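Local structure of aminoglycoside 3'-phosphotransferase AphA1-IAB (Acinetobacter baumannii, 4FEV) at residues P51-K56 with W96-A101; A101-T106 with K211-I216. The protein confers resistance to kanamycin and related aminoglycosides, probably by transferring a phosphate from ATP to the 3'-hydroxyl of the antibiotic. All blocks are in the same frame, centred on the assembly; numbering follows the deposited sequence.

Contact 1. Residues P51-K56 with W96-A101; sequences PELFLK and WLLTTA. With PP1 (1-ter-butyl-3-p-tolyl-1H-pyrazolo[3,4-D]pyrimidin-4-ylamine), chain H.
Leu53 to Lys56 and Leu97 to Thr100 form an antiparallel ladder in the five-stranded sheet of the kinase-like N-terminal lobe; the short axes run at 165° and approach to 4.6 Å. Two hydrogen-bonded pairs define the register. In one, Phe54 N reaches Thr99 O at 2.8 Å and Thr99 N returns to Phe54 O; Lys56 and Leu97 make the other. Beyond the strand end, Ala101 N still bonds Glu52 O (3.0 Å), but from 37° above the carbonyl plane, and a water joins that oxygen to Ala101 O. On the face shared by Leu55 and Leu98, Leu98 CD1 packs on Leu55 CB at 3.9 Å, and Leu55 sets its methyls against the edge of the Trp96 indole. Phe54 points to the opposite face. With CG anti to the carbonyl carbon, its ring lies over the bicycle of the inhibitor PP1, CE2 being 3.4 Å from C5, while Ala101 CB meets the ring edge 3.5 Å from CE2. Lys56 NZ forms a salt bridge with Glu69, consistent with the lysine–glutamate pair of protein kinases, and a second with Asp217. Helix 61-76 packs on Leu97 and Thr99, and strands 40-45 and 85-91 flank the pair.

Contact 2. Residues A101-T106 with K211-I216; sequences AIPGKT and KLIGCI. With PP1 (1-ter-butyl-3-p-tolyl-1H-pyrazolo[3,4-D]pyrimidin-4-ylamine), chain H.
Ile102, in the linker between the two lobes, packs against Ile213 and Ile216 at what is probably the adenine end of the kinase-type nucleotide pocket, where PP1 is bound. Its two branches divide the work. CG2 lies 3.6 Å from Ile213 CD1, and the two side chains lie alongside each other, running in opposite senses. The other branch, extended, carries CD1 to Ile216 CG2 at 4.0 Å and to Cys215 O at 3.8 Å. Because Gly214 has no side chain, the same methyl can also lie 4.2 Å from Gly214 CA.

The linker's backbone binds the aminopyrimidine edge as a kinase hinge binds a ligand, but with both bonds made by one residue. Ile102 N donates to PP1 N7 (3.0 Å, 167° at the hydrogen), and PP1 N10 donates to Ile102 O (2.9 Å, 160°). This pair of nearly straight bonds fixes the in-plane rotation of the bicycle. Ile216 supplies the floor: with CG1 between its backbone N and carbonyl carbon (chi1 59°), the CG1-CD1 arm swings to the pyrazole, where Ile216 CD1 lies 3.6 Å from PP1 C9, while CG2 lies under the pyrimidine, on the side opposite Phe54.

Ile213 and Gly214 form a classic beta bulge opposite Ile206 of strand 205-208, each backbone-bonded to it. Next to it, Ile213 CD1 comes within 3.3 Å of Pro103 O, a carbonyl buried by this contact that has no polar partner in the model. Past the linker, Lys105 pairs by backbone with Phe207 of that same strand, and Thr106 OG1 caps helix 107-113 through Gln109 N. The carbonyl of Ile216 accepts a hydrogen bond from His197 NE2.

The two contacts are met in series along the chain. From strand 53-59 the chain runs through helix 61-76 and strand 85-91, then returns on strand 94-100, so contact 1 closes an excursion of 39 residues within the N-terminal sheet. At Ala101, common to both, the chain leaves that sheet as the interlobe linker. Contact 2 then closes a longer loop of 104 residues, 45 of them helical, which includes the probable proton acceptor Asp199. The loops neither nest nor cross, and their centres are 14 Å apart. Together they tie the five-stranded sheet, through the linker, to the small three-stranded sheet, and both touch the bound PP1.

Contact 1. Residues P51-K56 with W96-A101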
loop_
_atom_site.group_PDB
_atom_site.type_symbol
_atom_site.label_atom_id
_atom_site.label_comp_id
_atom_site.label_asym_id
_atom_site.label_seq_id
_atom_site.Cartn_x
_atom_site.Cartn_y
_atom_site.Cartn_z
ATOM N N PRO A 51 -3.401 5.406 -23.069
ATOM C CA PRO A 51 -2.532 5.397 -21.888
ATOM C C PRO A 51 -2.143 3.984 -21.463
ATOM O O PRO A 51 -2.879 3.028 -21.717
ATOM C CB PRO A 51 -3.409 6.039 -20.812
ATOM C CG PRO A 51 -4.802 5.702 -21.227
ATOM C CD PRO A 51 -4.794 5.756 -22.731
ATOM N N GLU A 52 -0.987 3.859 -20.825
ATOM C CA GLU A 52 -0.597 2.613 -20.181
ATOM C C GLU A 52 -1.611 2.271 -19.088
ATOM O O GLU A 52 -2.109 3.158 -18.399
ATOM C CB GLU A 52 0.795 2.759 -19.575
ATOM C CG GLU A 52 1.322 1.521 -18.872
ATOM C CD GLU A 52 2.786 1.654 -18.491
ATOM O OE1 GLU A 52 3.086 2.353 -17.500
ATOM O OE2 GLU A 52 3.642 1.064 -19.186
ATOM N N LEU A 53 -1.915 0.984 -18.945
ATOM C CA LEU A 53 -2.866 0.513 -17.940
ATOM C C LEU A 53 -2.257 -0.616 -17.121
ATOM O O LEU A 53 -1.332 -1.304 -17.577
ATOM C CB LEU A 53 -4.137 -0.019 -18.604
ATOM C CG LEU A 53 -4.874 0.854 -19.611
ATOM C CD1 LEU A 53 -6.059 0.100 -20.224
ATOM C CD2 LEU A 53 -5.333 2.146 -18.957
ATOM N N PHE A 54 -2.794 -0.823 -15.924
ATOM C CA PHE A 54 -2.486 -2.018 -15.152
ATOM C C PHE A 54 -3.730 -2.860 -14.883
ATOM O O PHE A 54 -4.811 -2.329 -14.614
ATOM C CB PHE A 54 -1.787 -1.657 -13.843
ATOM C CG PHE A 54 -0.338 -1.342 -14.019
ATOM C CD1 PHE A 54 0.599 -2.360 -14.053
ATOM C CD2 PHE A 54 0.093 -0.034 -14.172
ATOM C CE1 PHE A 54 1.943 -2.084 -14.234
ATOM C CE2 PHE A 54 1.446 0.250 -14.349
ATOM C CZ PHE A 54 2.364 -0.776 -14.380
ATOM N N LEU A 55 -3.568 -4.177 -14.963
ATOM C CA LEU A 55 -4.666 -5.085 -14.663
ATOM C C LEU A 55 -4.299 -6.071 -13.553
ATOM O O LEU A 55 -3.370 -6.873 -13.699
ATOM C CB LEU A 55 -5.108 -5.827 -15.924
ATOM C CG LEU A 55 -6.199 -6.895 -15.800
ATOM C CD1 LEU A 55 -7.501 -6.304 -15.259
ATOM C CD2 LEU A 55 -6.440 -7.551 -17.155
ATOM N N LYS A 56 -5.032 -6.003 -12.443
ATOM C CA LYS A 56 -4.853 -6.934 -11.339
ATOM C C LYS A 56 -5.883 -8.053 -11.385
ATOM O O LYS A 56 -7.079 -7.807 -11.567
ATOM C CB LYS A 56 -4.987 -6.222 -10.000
ATOM C CG LYS A 56 -3.753 -5.541 -9.508
ATOM C CD LYS A 56 -3.872 -5.328 -8.003
ATOM C CE LYS A 56 -2.680 -4.581 -7.458
ATOM N NZ LYS A 56 -2.714 -4.528 -5.974
ATOM N N TRP A 96 -11.075 -8.797 -11.022
ATOM C CA TRP A 96 -10.234 -8.144 -12.012
ATOM C C TRP A 96 -10.342 -6.637 -11.798
ATOM O O TRP A 96 -11.440 -6.088 -11.779
ATOM C CB TRP A 96 -10.690 -8.488 -13.430
ATOM C CG TRP A 96 -10.624 -9.950 -13.757
ATOM C CD1 TRP A 96 -11.544 -10.905 -13.444
ATOM C CD2 TRP A 96 -9.575 -10.617 -14.473
ATOM N NE1 TRP A 96 -11.132 -12.132 -13.921
ATOM C CE2 TRP A 96 -9.925 -11.980 -14.553
ATOM C CE3 TRP A 96 -8.373 -10.191 -15.055
ATOM C CZ2 TRP A 96 -9.116 -12.923 -15.192
ATOM C CZ3 TRP A 96 -7.565 -11.134 -15.683
ATOM C CH2 TRP A 96 -7.942 -12.482 -15.745
ATOM N N LEU A 97 -9.201 -5.983 -11.637
ATOM C CA LEU A 97 -9.165 -4.542 -11.470
ATOM C C LEU A 97 -8.279 -3.911 -12.534
ATOM O O LEU A 97 -7.074 -4.153 -12.569
ATOM C CB LEU A 97 -8.640 -4.197 -10.082
ATOM C CG LEU A 97 -8.503 -2.712 -9.765
ATOM C CD1 LEU A 97 -9.850 -2.010 -9.976
ATOM C CD2 LEU A 97 -8.005 -2.560 -8.331
ATOM N N LEU A 98 -8.881 -3.092 -13.390
ATOM C CA LEU A 98 -8.148 -2.391 -14.438
ATOM C C LEU A 98 -8.042 -0.909 -14.109
ATOM O O LEU A 98 -9.059 -0.228 -13.955
ATOM C CB LEU A 98 -8.859 -2.562 -15.783
ATOM C CG LEU A 98 -8.202 -1.913 -17.006
ATOM C CD1 LEU A 98 -6.892 -2.640 -17.389
ATOM C CD2 LEU A 98 -9.168 -1.864 -18.181
ATOM N N THR A 99 -6.816 -0.408 -14.019
ATOM C CA THR A 99 -6.578 0.990 -13.680
ATOM C C THR A 99 -5.616 1.655 -14.664
ATOM O O THR A 99 -4.870 0.969 -15.368
ATOM C CB THR A 99 -5.967 1.129 -12.270
ATOM O OG1 THR A 99 -4.703 0.449 -12.231
ATOM C CG2 THR A 99 -6.897 0.531 -11.213
ATOM N N THR A 100 -5.622 2.988 -14.686
ATOM C CA THR A 100 -4.651 3.755 -15.466
ATOM C C THR A 100 -3.313 3.787 -14.737
ATOM O O THR A 100 -3.265 3.877 -13.519
ATOM C CB THR A 100 -5.101 5.208 -15.688
ATOM O OG1 THR A 100 -5.242 5.858 -14.418
ATOM C CG2 THR A 100 -6.431 5.266 -16.461
ATOM N N ALA A 101 -2.222 3.700 -15.485
ATOM C CA ALA A 101 -0.911 3.750 -14.862
ATOM C C ALA A 101 -0.596 5.183 -14.461
ATOM O O ALA A 101 -0.981 6.131 -15.139
ATOM C CB ALA A 101 0.159 3.207 -15.812
HETATM N N1 PP1 H . 1.056 -0.725 -10.069
HETATM C C2 PP1 H . -0.532 2.286 -11.236
HETATM N N3 PP1 H . -0.464 1.098 -10.666
HETATM C C4 PP1 H . 0.717 0.458 -10.574
HETATM C C5 PP1 H . 1.878 1.037 -11.067
HETATM C C6 PP1 H . 1.755 2.302 -11.660
HETATM N N7 PP1 H . 0.551 2.868 -11.718
HETATM N N8 PP1 H . 2.267 -0.955 -10.185
HETATM C C9 PP1 H . 2.873 0.092 -10.764
HETATM N N10 PP1 H . 2.759 3.008 -12.183
HETATM C C11 PP1 H . 4.237 0.121 -11.086
HETATM C C12 PP1 H . 4.894 1.236 -11.592
HETATM C C13 PP1 H . 6.252 1.211 -11.888
HETATM C C14 PP1 H . 6.978 0.053 -11.668
HETATM C C15 PP1 H . 6.342 -1.073 -11.152
HETATM C C16 PP1 H . 4.984 -1.031 -10.850
HETATM C C24 PP1 H . 8.472 0.024 -11.992
HETATM C C28 PP1 H . 0.101 -1.671 -9.420
HETATM C C29 PP1 H . 0.914 -2.875 -8.941
HETATM C C33 PP1 H . -0.548 -0.967 -8.215
HETATM C C37 PP1 H . -0.966 -2.101 -10.435
HETATM O O HOH W 1 -1.896 5.919 -17.687
#

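Contact 2. Residues A101-T106 with K211-I216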
loop_
_atom_site.group_PDB
_atom_site.type_symbol
_atom_site.label_atom_id
_atom_site.label_comp_id
_atom_site.label_asym_id
_atom_site.label_seq_id
_atom_site.Cartn_x
_atom_site.Cartn_y
_atom_site.Cartn_z
ATOM N N ALA A 101 -2.222 3.700 -15.485
ATOM C CA ALA A 101 -0.911 3.750 -14.862
ATOM C C ALA A 101 -0.596 5.183 -14.461
ATOM O O ALA A 101 -0.981 6.131 -15.139
ATOM C CB ALA A 101 0.159 3.207 -15.812
ATOM N N ILE A 102 0.070 5.342 -13.330
ATOM C CA ILE A 102 0.691 6.612 -13.023
ATOM C C ILE A 102 2.086 6.568 -13.636
ATOM O O ILE A 102 2.911 5.732 -13.250
ATOM C CB ILE A 102 0.791 6.824 -11.507
ATOM C CG1 ILE A 102 -0.605 6.877 -10.884
ATOM C CG2 ILE A 102 1.551 8.099 -11.199
ATOM C CD1 ILE A 102 -0.558 6.996 -9.400
ATOM N N PRO A 103 2.356 7.453 -14.607
ATOM C CA PRO A 103 3.666 7.442 -15.274
ATOM C C PRO A 103 4.805 7.761 -14.315
ATOM O O PRO A 103 4.634 8.541 -13.373
ATOM C CB PRO A 103 3.541 8.557 -16.311
ATOM C CG PRO A 103 2.479 9.461 -15.772
ATOM C CD PRO A 103 1.510 8.568 -15.065
ATOM N N GLY A 104 5.961 7.149 -14.549
ATOM C CA GLY A 104 7.147 7.453 -13.777
ATOM C C GLY A 104 7.814 6.244 -13.152
ATOM O O GLY A 104 7.591 5.109 -13.572
ATOM N N LYS A 105 8.627 6.505 -12.133
ATOM C CA LYS A 105 9.414 5.478 -11.466
ATOM C C LYS A 105 9.097 5.530 -9.984
ATOM O O LYS A 105 8.669 6.568 -9.469
ATOM C CB LYS A 105 10.915 5.729 -11.673
ATOM C CG LYS A 105 11.403 5.634 -13.123
ATOM C CD LYS A 105 12.724 6.354 -13.285
ATOM C CE LYS A 105 13.208 6.294 -14.723
ATOM N NZ LYS A 105 14.305 7.267 -14.984
ATOM N N THR A 106 9.289 4.412 -9.294
ATOM C CA THR A 106 9.062 4.379 -7.853
ATOM C C THR A 106 10.112 5.206 -7.124
ATOM O O THR A 106 11.186 5.495 -7.675
ATOM C CB THR A 106 9.129 2.946 -7.304
ATOM O OG1 THR A 106 10.471 2.442 -7.441
ATOM C CG2 THR A 106 8.150 2.047 -8.040
ATOM N N LYS A 211 9.264 14.978 -9.632
ATOM C CA LYS A 211 8.206 15.292 -8.681
ATOM C C LYS A 211 7.428 14.047 -8.250
ATOM O O LYS A 211 7.195 13.139 -9.044
ATOM C CB LYS A 211 7.243 16.336 -9.259
ATOM C CG LYS A 211 7.932 17.577 -9.831
ATOM C CD LYS A 211 8.817 18.262 -8.796
ATOM C CE LYS A 211 9.565 19.453 -9.395
ATOM N NZ LYS A 211 10.505 19.060 -10.498
ATOM N N LEU A 212 7.038 14.024 -6.982
ATOM C CA LEU A 212 6.209 12.959 -6.449
ATOM C C LEU A 212 4.770 13.173 -6.901
ATOM O O LEU A 212 4.102 14.089 -6.437
ATOM C CB LEU A 212 6.301 12.962 -4.924
ATOM C CG LEU A 212 5.501 11.907 -4.170
ATOM C CD1 LEU A 212 5.649 10.565 -4.823
ATOM C CD2 LEU A 212 5.967 11.838 -2.713
ATOM N N ILE A 213 4.282 12.338 -7.811
ATOM C CA ILE A 213 2.974 12.611 -8.402
ATOM C C ILE A 213 1.848 11.679 -7.948
ATOM O O ILE A 213 0.684 11.925 -8.244
ATOM C CB ILE A 213 3.036 12.675 -9.937
ATOM C CG1 ILE A 213 3.527 11.352 -10.516
ATOM C CG2 ILE A 213 3.949 13.809 -10.374
ATOM C CD1 ILE A 213 3.217 11.190 -11.979
ATOM N N GLY A 214 2.165 10.618 -7.218
ATOM C CA GLY A 214 1.086 9.766 -6.743
ATOM C C GLY A 214 1.487 8.545 -5.952
ATOM O O GLY A 214 2.667 8.216 -5.859
ATOM N N CYS A 215 0.499 7.871 -5.371
ATOM C CA CYS A 215 0.762 6.634 -4.656
ATOM C C CYS A 215 -0.091 5.511 -5.223
ATOM O O CYS A 215 -1.118 5.753 -5.855
ATOM C CB CYS A 215 0.544 6.797 -3.146
ATOM S SG CYS A 215 -1.160 7.085 -2.641
ATOM N N ILE A 216 0.346 4.274 -5.001
ATOM C CA ILE A 216 -0.346 3.118 -5.545
ATOM C C ILE A 216 -0.490 2.081 -4.445
ATOM O O ILE A 216 0.023 2.281 -3.341
ATOM C CB ILE A 216 0.453 2.509 -6.733
ATOM C CG1 ILE A 216 1.860 2.089 -6.271
ATOM C CG2 ILE A 216 0.538 3.508 -7.874
ATOM C CD1 ILE A 216 2.677 1.305 -7.335
HETATM N N1 PP1 H . 1.056 -0.725 -10.069
HETATM C C2 PP1 H . -0.532 2.286 -11.236
HETATM N N3 PP1 H . -0.464 1.098 -10.666
HETATM C C4 PP1 H . 0.717 0.458 -10.574
HETATM C C5 PP1 H . 1.878 1.037 -11.067
HETATM C C6 PP1 H . 1.755 2.302 -11.660
HETATM N N7 PP1 H . 0.551 2.868 -11.718
HETATM N N8 PP1 H . 2.267 -0.955 -10.185
HETATM C C9 PP1 H . 2.873 0.092 -10.764
HETATM N N10 PP1 H . 2.759 3.008 -12.183
HETATM C C11 PP1 H . 4.237 0.121 -11.086
HETATM C C12 PP1 H . 4.894 1.236 -11.592
HETATM C C13 PP1 H . 6.252 1.211 -11.888
HETATM C C14 PP1 H . 6.978 0.053 -11.668
HETATM C C15 PP1 H . 6.342 -1.073 -11.152
HETATM C C16 PP1 H . 4.984 -1.031 -10.850
HETATM C C24 PP1 H . 8.472 0.024 -11.992
HETATM C C28 PP1 H . 0.101 -1.671 -9.420
HETATM C C29 PP1 H . 0.914 -2.875 -8.941
HETATM C C33 PP1 H . -0.548 -0.967 -8.215
HETATM C C37 PP1 H . -0.966 -2.101 -10.435
#